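Local structure of epsin 1 (Danio rerio, 5LP0) at residues E7-V12 against M45-K50; K64-M69 against R112-Q117; L118-L121 against E126-R129. The protein probably binds membranes enriched in phosphatidylinositol 4,5-bisphosphate, modifies their curvature and facilitates clathrin-coated invaginations during receptor-mediated endocytosis. One frame throughout, in Å; residues are numbered along the deposited sequence.

Interaction 1. Residues E7-V12 against M45-K50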
# COMPACT_ATOMS: atom_id res chain seq x y z
N GLU A 7 11.88 -7.18 -10.76
CA GLU A 7 12.29 -6.47 -9.57
C GLU A 7 11.07 -5.97 -8.82
O GLU A 7 11.16 -4.99 -8.07
CB GLU A 7 13.23 -5.31 -9.95
CG GLU A 7 14.60 -5.82 -10.38
CD GLU A 7 15.59 -4.72 -10.70
OE1 GLU A 7 15.17 -3.65 -11.18
OE2 GLU A 7 16.80 -4.95 -10.48
N ALA A 8 9.94 -6.64 -9.01
CA ALA A 8 8.69 -6.22 -8.39
C ALA A 8 8.75 -6.17 -6.87
O ALA A 8 8.34 -5.19 -6.27
CB ALA A 8 7.55 -7.11 -8.87
N GLU A 9 9.25 -7.24 -6.26
CA GLU A 9 9.32 -7.33 -4.81
C GLU A 9 10.26 -6.26 -4.29
O GLU A 9 9.97 -5.58 -3.31
CB GLU A 9 9.76 -8.72 -4.35
CG GLU A 9 9.94 -8.80 -2.84
CD GLU A 9 10.38 -10.16 -2.34
OE1 GLU A 9 10.46 -11.11 -3.14
OE2 GLU A 9 10.68 -10.25 -1.14
N ILE A 10 11.40 -6.10 -4.95
CA ILE A 10 12.36 -5.08 -4.57
C ILE A 10 11.75 -3.67 -4.66
O ILE A 10 11.98 -2.86 -3.76
CB ILE A 10 13.64 -5.24 -5.41
CG1 ILE A 10 14.40 -6.47 -4.90
CG2 ILE A 10 14.51 -4.01 -5.32
CD1 ILE A 10 15.43 -6.99 -5.85
N LYS A 11 10.98 -3.38 -5.71
CA LYS A 11 10.37 -2.06 -5.84
C LYS A 11 9.39 -1.80 -4.69
O LYS A 11 9.34 -0.70 -4.13
CB LYS A 11 9.66 -1.93 -7.19
CG LYS A 11 10.64 -1.72 -8.34
CD LYS A 11 9.94 -1.69 -9.69
CE LYS A 11 10.91 -1.44 -10.84
NZ LYS A 11 11.66 -0.16 -10.68
N VAL A 12 8.59 -2.79 -4.34
CA VAL A 12 7.69 -2.65 -3.19
C VAL A 12 8.47 -2.39 -1.89
O VAL A 12 8.11 -1.50 -1.09
CB VAL A 12 6.81 -3.90 -3.02
CG1 VAL A 12 6.03 -3.80 -1.73
CG2 VAL A 12 5.87 -4.07 -4.20
N MET A 45 1.73 -7.98 -4.28
CA MET A 45 0.72 -8.04 -3.25
C MET A 45 1.27 -8.80 -2.05
O MET A 45 1.04 -8.39 -0.91
CB MET A 45 -0.54 -8.70 -3.78
CG MET A 45 -1.24 -7.83 -4.81
SD MET A 45 -1.79 -6.18 -4.30
CE MET A 45 -3.19 -6.59 -3.25
N SER A 46 2.04 -9.85 -2.27
CA SER A 46 2.57 -10.59 -1.15
C SER A 46 3.45 -9.67 -0.31
O SER A 46 3.34 -9.65 0.94
CB SER A 46 3.39 -11.79 -1.65
OG SER A 46 3.98 -12.43 -0.55
N MET A 47 4.33 -8.92 -0.98
CA MET A 47 5.22 -8.02 -0.26
C MET A 47 4.45 -6.90 0.46
O MET A 47 4.80 -6.51 1.57
CB MET A 47 6.28 -7.45 -1.20
CG MET A 47 7.42 -6.77 -0.46
SD MET A 47 8.39 -7.96 0.53
CE MET A 47 8.34 -7.23 2.17
N VAL A 48 3.39 -6.39 -0.13
CA VAL A 48 2.62 -5.34 0.52
C VAL A 48 1.96 -5.88 1.78
O VAL A 48 2.01 -5.22 2.84
CB VAL A 48 1.58 -4.69 -0.44
CG1 VAL A 48 0.75 -3.66 0.31
CG2 VAL A 48 2.27 -3.99 -1.63
N TRP A 49 1.33 -7.04 1.72
CA TRP A 49 0.70 -7.65 2.90
C TRP A 49 1.72 -7.94 3.98
O TRP A 49 1.43 -7.75 5.18
CB TRP A 49 -0.09 -8.92 2.54
CG TRP A 49 -1.29 -8.70 1.64
CD1 TRP A 49 -1.49 -9.27 0.41
CD2 TRP A 49 -2.44 -7.88 1.89
NE1 TRP A 49 -2.68 -8.84 -0.11
CE2 TRP A 49 -3.29 -7.98 0.77
CE3 TRP A 49 -2.84 -7.07 2.96
CZ2 TRP A 49 -4.51 -7.30 0.67
CZ3 TRP A 49 -4.04 -6.39 2.87
CH2 TRP A 49 -4.88 -6.51 1.73
N LYS A 50 2.94 -8.33 3.60
CA LYS A 50 3.99 -8.54 4.59
C LYS A 50 4.32 -7.23 5.30
O LYS A 50 4.41 -7.19 6.53
CB LYS A 50 5.24 -9.09 3.93
CG LYS A 50 5.12 -10.58 3.56
CD LYS A 50 6.41 -11.10 2.90
CE LYS A 50 6.26 -12.57 2.44
NZ LYS A 50 7.44 -12.98 1.64

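Interaction 2. Residues K64-M69 against R112-Q117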
# COMPACT_ATOMS: atom_id res chain seq x y z
N LYS A 64 3.59 3.30 5.17
CA LYS A 64 3.93 3.46 3.75
C LYS A 64 3.31 2.36 2.85
O LYS A 64 2.93 2.63 1.71
CB LYS A 64 5.45 3.55 3.57
CG LYS A 64 6.01 4.87 4.12
CD LYS A 64 7.54 4.93 4.24
CE LYS A 64 8.18 5.09 2.87
NZ LYS A 64 9.66 5.13 3.00
N ALA A 65 3.17 1.16 3.38
CA ALA A 65 2.48 0.10 2.64
C ALA A 65 1.02 0.48 2.44
O ALA A 65 0.45 0.14 1.39
CB ALA A 65 2.60 -1.25 3.35
N MET A 66 0.43 1.23 3.37
CA MET A 66 -0.98 1.62 3.17
C MET A 66 -1.04 2.72 2.12
O MET A 66 -1.96 2.74 1.29
CB MET A 66 -1.65 2.10 4.46
CG MET A 66 -2.08 0.97 5.38
SD MET A 66 -3.13 1.53 6.73
CE MET A 66 -1.86 2.33 7.70
N THR A 67 -0.07 3.63 2.11
CA THR A 67 -0.00 4.65 1.07
C THR A 67 0.15 3.98 -0.30
O THR A 67 -0.55 4.32 -1.24
CB THR A 67 1.13 5.59 1.33
OG1 THR A 67 0.87 6.25 2.58
CG2 THR A 67 1.23 6.64 0.21
N LEU A 68 1.03 2.99 -0.38
CA LEU A 68 1.22 2.27 -1.63
C LEU A 68 -0.05 1.50 -2.00
O LEU A 68 -0.51 1.56 -3.15
CB LEU A 68 2.42 1.35 -1.53
CG LEU A 68 2.61 0.44 -2.74
CD1 LEU A 68 2.89 1.28 -4.00
CD2 LEU A 68 3.75 -0.52 -2.51
N MET A 69 -0.65 0.79 -1.06
CA MET A 69 -1.84 0.02 -1.37
C MET A 69 -2.94 0.95 -1.86
O MET A 69 -3.61 0.62 -2.85
CB MET A 69 -2.32 -0.80 -0.17
CG MET A 69 -3.36 -1.84 -0.58
SD MET A 69 -2.68 -3.17 -1.65
CE MET A 69 -2.41 -4.45 -0.43
N ARG A 112 -3.42 4.30 12.53
CA ARG A 112 -4.82 4.00 12.80
C ARG A 112 -5.73 4.85 11.94
O ARG A 112 -6.73 4.36 11.41
CB ARG A 112 -5.16 4.24 14.29
CG ARG A 112 -4.43 3.27 15.23
CD ARG A 112 -4.89 3.39 16.68
NE ARG A 112 -4.53 4.62 17.38
CZ ARG A 112 -3.38 4.84 18.03
NH1 ARG A 112 -2.42 3.92 18.04
NH2 ARG A 112 -3.20 5.99 18.68
N GLU A 113 -5.37 6.12 11.76
CA GLU A 113 -6.20 7.00 10.95
C GLU A 113 -6.14 6.65 9.46
O GLU A 113 -7.18 6.63 8.80
CB GLU A 113 -5.78 8.46 11.17
CG GLU A 113 -6.49 9.46 10.27
CD GLU A 113 -7.96 9.63 10.59
OE1 GLU A 113 -8.43 9.10 11.61
OE2 GLU A 113 -8.64 10.32 9.79
N LYS A 114 -4.94 6.35 8.95
CA LYS A 114 -4.79 5.94 7.56
C LYS A 114 -5.58 4.65 7.30
O LYS A 114 -6.25 4.53 6.28
CB LYS A 114 -3.31 5.82 7.20
CG LYS A 114 -3.05 5.46 5.74
CD LYS A 114 -1.56 5.57 5.36
CE LYS A 114 -1.16 7.00 5.09
NZ LYS A 114 -1.75 7.56 3.84
N ALA A 115 -5.52 3.69 8.23
CA ALA A 115 -6.29 2.46 8.12
C ALA A 115 -7.79 2.74 8.08
O ALA A 115 -8.52 2.17 7.28
CB ALA A 115 -5.96 1.51 9.26
N LYS A 116 -8.27 3.61 8.97
CA LYS A 116 -9.69 3.96 9.01
C LYS A 116 -10.14 4.44 7.63
O LYS A 116 -11.20 4.00 7.11
CB LYS A 116 -9.90 5.07 10.04
CG LYS A 116 -11.31 5.58 10.15
CD LYS A 116 -11.42 6.75 11.11
CE LYS A 116 -12.85 7.24 11.17
NZ LYS A 116 -13.03 8.18 12.31
N GLN A 117 -9.38 5.37 7.05
CA GLN A 117 -9.74 5.92 5.74
C GLN A 117 -9.68 4.90 4.61
O GLN A 117 -10.50 4.93 3.69
CB GLN A 117 -8.89 7.16 5.41
CG GLN A 117 -8.96 8.24 6.48
CD GLN A 117 -10.35 8.80 6.72
OE1 GLN A 117 -11.25 8.67 5.90
NE2 GLN A 117 -10.49 9.49 7.82
O HOH W 1 -3.37 5.33 2.39

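Interaction 3. Residues L118-L121 against E126-R129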
# COMPACT_ATOMS: atom_id res chain seq x y z
N LEU A 118 -8.70 4.00 4.67
CA LEU A 118 -8.56 3.01 3.62
C LEU A 118 -9.70 2.01 3.69
O LEU A 118 -10.19 1.56 2.67
CB LEU A 118 -7.18 2.34 3.72
CG LEU A 118 -6.79 1.28 2.69
CD1 LEU A 118 -6.97 1.84 1.31
CD2 LEU A 118 -5.35 0.82 2.90
N VAL A 119 -10.16 1.68 4.89
CA VAL A 119 -11.26 0.75 5.05
C VAL A 119 -12.55 1.36 4.49
O VAL A 119 -13.28 0.69 3.77
CB VAL A 119 -11.47 0.36 6.53
CG1 VAL A 119 -12.79 -0.38 6.69
CG2 VAL A 119 -10.31 -0.51 7.03
N THR A 120 -12.84 2.63 4.81
CA THR A 120 -14.07 3.25 4.27
C THR A 120 -14.05 3.32 2.74
O THR A 120 -15.07 3.09 2.09
CB THR A 120 -14.41 4.63 4.87
OG1 THR A 120 -13.47 5.60 4.43
CG2 THR A 120 -14.42 4.59 6.38
N LEU A 121 -12.89 3.62 2.17
CA LEU A 121 -12.75 3.61 0.72
C LEU A 121 -13.04 2.23 0.13
O LEU A 121 -13.82 2.10 -0.82
CB LEU A 121 -11.34 4.02 0.33
CG LEU A 121 -11.02 3.82 -1.15
CD1 LEU A 121 -11.96 4.64 -2.04
CD2 LEU A 121 -9.59 4.21 -1.34
N GLU A 126 -18.69 2.76 -5.41
CA GLU A 126 -18.85 4.04 -6.10
C GLU A 126 -17.65 4.96 -5.87
O GLU A 126 -17.10 5.56 -6.82
CB GLU A 126 -20.13 4.73 -5.64
CG GLU A 126 -20.35 6.09 -6.29
CD GLU A 126 -21.53 6.85 -5.70
OE1 GLU A 126 -21.62 6.95 -4.46
OE2 GLU A 126 -22.36 7.34 -6.49
N ARG A 127 -17.25 5.08 -4.61
CA ARG A 127 -16.07 5.86 -4.26
C ARG A 127 -14.87 5.33 -5.02
O ARG A 127 -14.07 6.10 -5.51
CB ARG A 127 -15.80 5.80 -2.76
CG ARG A 127 -16.75 6.64 -1.93
CD ARG A 127 -16.30 6.72 -0.49
NE ARG A 127 -14.99 7.36 -0.38
CZ ARG A 127 -14.20 7.29 0.69
NH1 ARG A 127 -14.59 6.63 1.77
NH2 ARG A 127 -13.01 7.90 0.68
N LEU A 128 -14.74 4.02 -5.14
CA LEU A 128 -13.60 3.47 -5.86
C LEU A 128 -13.61 3.94 -7.32
O LEU A 128 -12.57 4.33 -7.84
CB LEU A 128 -13.54 1.94 -5.70
CG LEU A 128 -13.20 1.46 -4.28
CD1 LEU A 128 -13.72 0.04 -4.00
CD2 LEU A 128 -11.69 1.50 -4.00
N ARG A 129 -14.77 3.92 -7.99
CA ARG A 129 -14.84 4.39 -9.38
C ARG A 129 -14.42 5.85 -9.58
O ARG A 129 -13.65 6.19 -10.50
CB ARG A 129 -16.23 4.19 -9.96
CG ARG A 129 -16.57 2.77 -10.32
CD ARG A 129 -17.83 2.72 -11.16
NE ARG A 129 -18.92 3.44 -10.51
CZ ARG A 129 -19.76 2.91 -9.62
NH1 ARG A 129 -19.65 1.63 -9.26
NH2 ARG A 129 -20.72 3.65 -9.09
O HOH W 2 -11.58 7.40 3.18

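Interaction 1. Residues E7-V12 against M45-K50
V12 and M47 make the heart of this contact. The CG1 methyl of V12 presses against CG of M47 at 3.5 Å, and the two side chains lie alongside with their ends pointing opposite ways. With CG1 anti to the backbone N (chi1 172°), the same methyl also reaches V48, whose CG2 stands 3.8 Å from V12 CG1, so a single branch of the valine touches two successive residues of helix 38-51.

E9, one turn before V12, adds a different kind of neighbour. Its extended chain runs roughly perpendicular to that of M47, bringing the aliphatic CG of E9 to 3.8 Å from M47 SD and one carboxylate oxygen, OE2, to 3.6 Å from the same sulfur. M47 meets it there because its chain turns at chi2 (66°) instead of running straight out. The carboxylate finds its real mate in R13, through a salt bridge from OE2 to NH2 of that arginine. K50 carries the opposite charge nearby, but its NZ stays 5.1 Å from E9 OE2. R13 probably contributes to the phosphatidylinositol 4,5-bisphosphate site, as in a close relative, and through that salt bridge E9 may temper the charge of R13 and limit its movement.

The short helical axes approach to 9.0 Å and cross at -30°, with E9 and M47 the nearest pair by CA. E7 occupies the N-cap position of helix 8-15. Behind V12, the packing continues onto I44, and A8 rests on A40, E43 and I44, which extends the seam along helix 38-51. K11 reaches to helix 25-34, where it pairs with E30, while V48 leans on L68 and M69 of helix 59-75, placing helix 38-51 between helix 8-15 and helix 59-75.

Interaction 2. Residues K64-M69 against R112-Q117
M66 and K114 meet where helix 59-75 runs beside helix 108-122 in the all-helical superhelix of the ENTH domain. The two helical segments point the same way, 22° apart, with their axes 10.2 Å from each other.

Apolar packing comes first. M66 and K114 lie side by side, each reaching back toward the other's backbone: the lysine lays its methylenes alongside the root of the methionine, CD of K114 at 3.6 Å from CB of M66, while the methionine's terminal CE tucks under the first carbons of the lysine. The sulfur lies against A115, with M66 SD 3.6 Å from the backbone N of A115 and 3.8 Å from its CB. L52 and L94, both in loops, touch M66 and A115 respectively.

The polar contacts gather at the lysine's ammonium. K114 leaves its backbone with CG anti to N (chi1 -177°), then bends twice, at chi3 and chi4, which carries NZ to the side of T67. There K114 NZ gives T67 OG1 a weak hydrogen bond of 3.2 Å. That hydroxyl also makes a weak bond to the carbonyl of Y63. The ring of Y63 takes part in a cation-pi contact with the same lysine, which is partly exposed. Replacing K114 with an alanine would probably uncover CB of M66 and deprive both the Y63 ring and the T67 hydroxyl of their cationic neighbour.

Within helix 108-122 a side-chain bond links Q117 NE2 to E113 OE2, reaching the oxygen from above the carboxylate plane.

A water completes the polar group: it accepts from K114 NZ at 3.1 Å and donates weakly to the backbone oxygen of M66, also at 3.1 Å.

Interaction 3. Residues L118-L121 against E126-R129
L121 and R127 lie closest by backbone, their CA atoms 6.4 Å apart, across the two-residue link that joins helix 108-122 to helix 125-139. R127 points back over this link and bends at chi3 (61°), which swings its guanidinium across the end of the first helix. One face of that group lies over L121, whose CA is 3.7 Å above the plane and offset toward the rim; nearer its backbone, CB of R127 lies 4.1 Å from L121 CD1.

T120 meets the guanidinium at its edge. A water there, in the guanidinium plane, accepts a bond from R127 NH2 at 2.9 Å and is hydrogen-bonded to T120 OG1 at the same length. The hydroxyl also bonds to the carbonyl of Q117, one turn back in its own helix, so its orientation is probably settled from within that helix. L121 CD1 packs against L128 CD2 at 3.7 Å, though L128 was modelled in two conformers and the exact fit is doubtful.

L128 and L118 both also touch I73, so both helices pack on helix 59-75. The arrangement is a tight helix-to-helix connection, with consecutive helices folded against a shared core as in the ENTH superhelix.

In the fold
The three contacts run in sequence order through one helical superhelix. Interactions 1 and 2 have centres 16 Å apart and touch through M69, whose CE packs 3.3 Å from V48 CG1. Interactions 2 and 3, 13 Å apart by centres, share helix 108-122, and L118 CD2 lies 4.1 Å from M66 CG. Interactions 1 and 3 fall on opposite sides of the chain's centre, about 23 Å between centres. The probable phosphoinositide site lies by interaction 1, with R13 and R51 beside E9 and M47; the M66 side chain is about 9 Å from that of R51, and interaction 3 lies away from the site.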